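Local coordinates for antifreeze protein (Uncultured bacterium, PDB 6EIO) that probably binds to the surface of ice crystals and restrains their growth, as expected of a bacterial antifreeze protein with an ice-binding-like beta-solenoid fold, at residues V194-I200 and A212-A218. Numbering follows the deposited sequence.
With SO4 (sulfate ion), chain F.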
loop_
_atom_site.group_PDB
_atom_site.type_symbol
_atom_site.label_atom_id
_atom_site.label_comp_id
_atom_site.label_asym_id
_atom_site.label_seq_id
_atom_site.Cartn_x
_atom_site.Cartn_y
_atom_site.Cartn_z
ATOM N N VAL A 194 0.038 -1.144 -0.765
ATOM C CA VAL A 194 0.041 -1.931 0.470
ATOM C C VAL A 194 -0.521 -3.309 0.130
ATOM O O VAL A 194 -1.665 -3.407 -0.317
ATOM C CB VAL A 194 -0.805 -1.245 1.561
ATOM C CG1 VAL A 194 -0.804 -2.090 2.821
ATOM C CG2 VAL A 194 -0.285 0.158 1.836
ATOM N N ILE A 195 0.280 -4.353 0.320
ATOM C CA ILE A 195 -0.150 -5.720 0.062
ATOM C C ILE A 195 -0.099 -6.456 1.388
ATOM O O ILE A 195 0.993 -6.764 1.880
ATOM C CB ILE A 195 0.693 -6.441 -0.991
ATOM C CG1 ILE A 195 1.019 -5.542 -2.184
ATOM C CG2 ILE A 195 -0.053 -7.700 -1.420
ATOM C CD1 ILE A 195 1.887 -6.211 -3.223
ATOM N N ALA A 196 -1.266 -6.697 1.979
ATOM C CA ALA A 196 -1.363 -7.309 3.294
ATOM C C ALA A 196 -1.876 -8.737 3.174
ATOM O O ALA A 196 -2.779 -9.030 2.376
ATOM C CB ALA A 196 -2.298 -6.536 4.213
ATOM N N LEU A 197 -1.333 -9.630 4.002
ATOM C CA LEU A 197 -1.844 -10.993 4.018
ATOM C C LEU A 197 -3.276 -11.038 4.528
ATOM O O LEU A 197 -4.104 -11.812 4.021
ATOM C CB LEU A 197 -0.943 -11.864 4.894
ATOM C CG LEU A 197 -1.313 -13.353 4.929
ATOM C CD1 LEU A 197 -1.189 -13.975 3.542
ATOM C CD2 LEU A 197 -0.439 -14.080 5.916
ATOM N N GLU A 198 -3.557 -10.250 5.569
ATOM C CA GLU A 198 -4.832 -10.303 6.267
ATOM C C GLU A 198 -5.685 -9.090 5.895
ATOM O O GLU A 198 -6.236 -9.068 4.791
ATOM C CB GLU A 198 -4.617 -10.519 7.774
ATOM C CG GLU A 198 -3.973 -11.884 8.072
ATOM C CD GLU A 198 -4.867 -13.101 7.756
ATOM O OE1 GLU A 198 -6.077 -12.934 7.458
ATOM O OE2 GLU A 198 -4.343 -14.233 7.824
ATOM N N SER A 199 -5.820 -8.111 6.787
ATOM C CA SER A 199 -6.785 -7.036 6.629
ATOM C C SER A 199 -6.107 -5.667 6.568
ATOM O O SER A 199 -4.956 -5.487 6.985
ATOM C CB SER A 199 -7.768 -7.068 7.782
ATOM O OG SER A 199 -8.584 -8.224 7.719
ATOM N N ILE A 200 -6.850 -4.694 6.035
ATOM C CA ILE A 200 -6.404 -3.302 5.973
ATOM C C ILE A 200 -7.571 -2.428 6.403
ATOM O O ILE A 200 -8.673 -2.549 5.856
ATOM C CB ILE A 200 -5.935 -2.900 4.558
ATOM C CG1 ILE A 200 -4.814 -3.807 4.061
ATOM C CG2 ILE A 200 -5.508 -1.441 4.569
ATOM C CD1 ILE A 200 -4.465 -3.614 2.582
ATOM N N ALA A 212 -4.729 -0.443 -1.831
ATOM C CA ALA A 212 -4.913 -1.235 -0.615
ATOM C C ALA A 212 -5.350 -2.623 -1.054
ATOM O O ALA A 212 -6.497 -2.806 -1.457
ATOM C CB ALA A 212 -5.946 -0.593 0.293
ATOM N N LEU A 213 -4.421 -3.583 -0.985
ATOM C CA LEU A 213 -4.615 -4.924 -1.543
ATOM C C LEU A 213 -4.515 -5.929 -0.390
ATOM O O LEU A 213 -3.411 -6.256 0.061
ATOM C CB LEU A 213 -3.567 -5.203 -2.626
ATOM C CG LEU A 213 -3.454 -4.133 -3.713
ATOM C CD1 LEU A 213 -2.360 -4.486 -4.702
ATOM C CD2 LEU A 213 -4.779 -3.886 -4.448
ATOM N N ALA A 214 -5.666 -6.393 0.090
ATOM C CA ALA A 214 -5.731 -7.356 1.172
ATOM C C ALA A 214 -6.013 -8.734 0.581
ATOM O O ALA A 214 -6.980 -8.922 -0.159
ATOM C CB ALA A 214 -6.824 -6.972 2.165
ATOM N N ARG A 215 -5.157 -9.694 0.909
ATOM C CA ARG A 215 -5.283 -11.023 0.330
ATOM C C ARG A 215 -6.419 -11.820 0.957
ATOM O O ARG A 215 -7.351 -12.245 0.264
ATOM C CB ARG A 215 -3.971 -11.792 0.452
ATOM C CG ARG A 215 -2.883 -11.249 -0.471
ATOM C CD ARG A 215 -1.588 -12.052 -0.366
ATOM N NE ARG A 215 -1.839 -13.477 -0.598
ATOM C CZ ARG A 215 -1.034 -14.463 -0.243
ATOM N NH1 ARG A 215 0.136 -14.184 0.297
ATOM N NH2 ARG A 215 -1.410 -15.719 -0.434
ATOM N N ASN A 216 -6.337 -12.073 2.266
ATOM C CA ASN A 216 -7.257 -13.023 2.868
ATOM C C ASN A 216 -8.299 -12.392 3.767
ATOM O O ASN A 216 -9.329 -13.022 4.030
ATOM C CB ASN A 216 -6.473 -14.112 3.597
ATOM C CG ASN A 216 -5.645 -14.924 2.631
ATOM O OD1 ASN A 216 -6.008 -15.094 1.456
ATOM N ND2 ASN A 216 -4.514 -15.413 3.097
ATOM N N GLY A 217 -8.064 -11.169 4.230
ATOM C CA GLY A 217 -8.976 -10.483 5.107
ATOM C C GLY A 217 -9.756 -9.381 4.428
ATOM O O GLY A 217 -10.039 -9.430 3.224
ATOM N N ALA A 218 -10.143 -8.412 5.238
ATOM C CA ALA A 218 -11.131 -7.421 4.863
ATOM C C ALA A 218 -10.490 -6.058 4.699
ATOM O O ALA A 218 -9.501 -5.735 5.372
ATOM C CB ALA A 218 -12.190 -7.310 5.953
HETATM S S SO4 F . 0.558 -18.971 -0.954
HETATM O O1 SO4 F . 0.984 -20.202 -0.286
HETATM O O2 SO4 F . 1.595 -18.543 -1.897
HETATM O O3 SO4 F . 0.288 -17.937 0.042
HETATM O O4 SO4 F . -0.676 -19.258 -1.690
#
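Val194, Ile195 and Ala196 pair in parallel register with Ala212, Leu213 and Ala214, the two strand axes running 4.8 Å apart, and Leu213 joins the strands through both of its backbone polar atoms, its N donating to Val194 O and its O accepting from Ala196 N. The pairing continues through the turn that follows: Arg215 N donates to Ala196 O at 2.9 Å, Asn216 N to Leu197 O, and Gly217 N reaches Glu198 O from above the carbonyl plane, a more bent bond of 131°. Beyond the corner a side chain takes over, Ser199 OG accepting Ala218 N at 2.9 Å in a nearly straight bond, before Ile200 N returns to Ala218 O. A chi1 of -68° sets Ser199 OG anti to its own carbonyl carbon, and from there it reaches Ala218 N. On the face carrying Ala212 and Ala214, Ile200 CD1 packs 4.1 Å from the CB of each and spans the Leu213 backbone between them. On the other face Ile195 CG1 and Leu213 CD1 are 4.3 Å apart, and Ile195 also touches Tyr94 of helix 81-99. Leu197 CD1 lies over one face of the Arg215 guanidinium, 3.5 Å from NH1 and offset toward its rim, while Arg215 NH2 donates a nearly straight hydrogen bond (171°) to O3 of a sulfate, probably from the crystallisation liquor, which lies at the guanidinium edge, in its plane, at 2.8 Å. Arg215 also makes a cation-pi contact with Tyr94. With an alanine in place of Arg215, the backbone bond to Ala196 O could remain, but Leu197 CD1 and the Tyr94 ring would probably lose their flat, charged partner and the sulfate its NH2 donor. Successive coils of the solenoid are thus joined through strand and corner alike, mainly by main-chain bonds, with the Ser199 hydroxyl taking the Ala218 N-H as the chain leaves the corner.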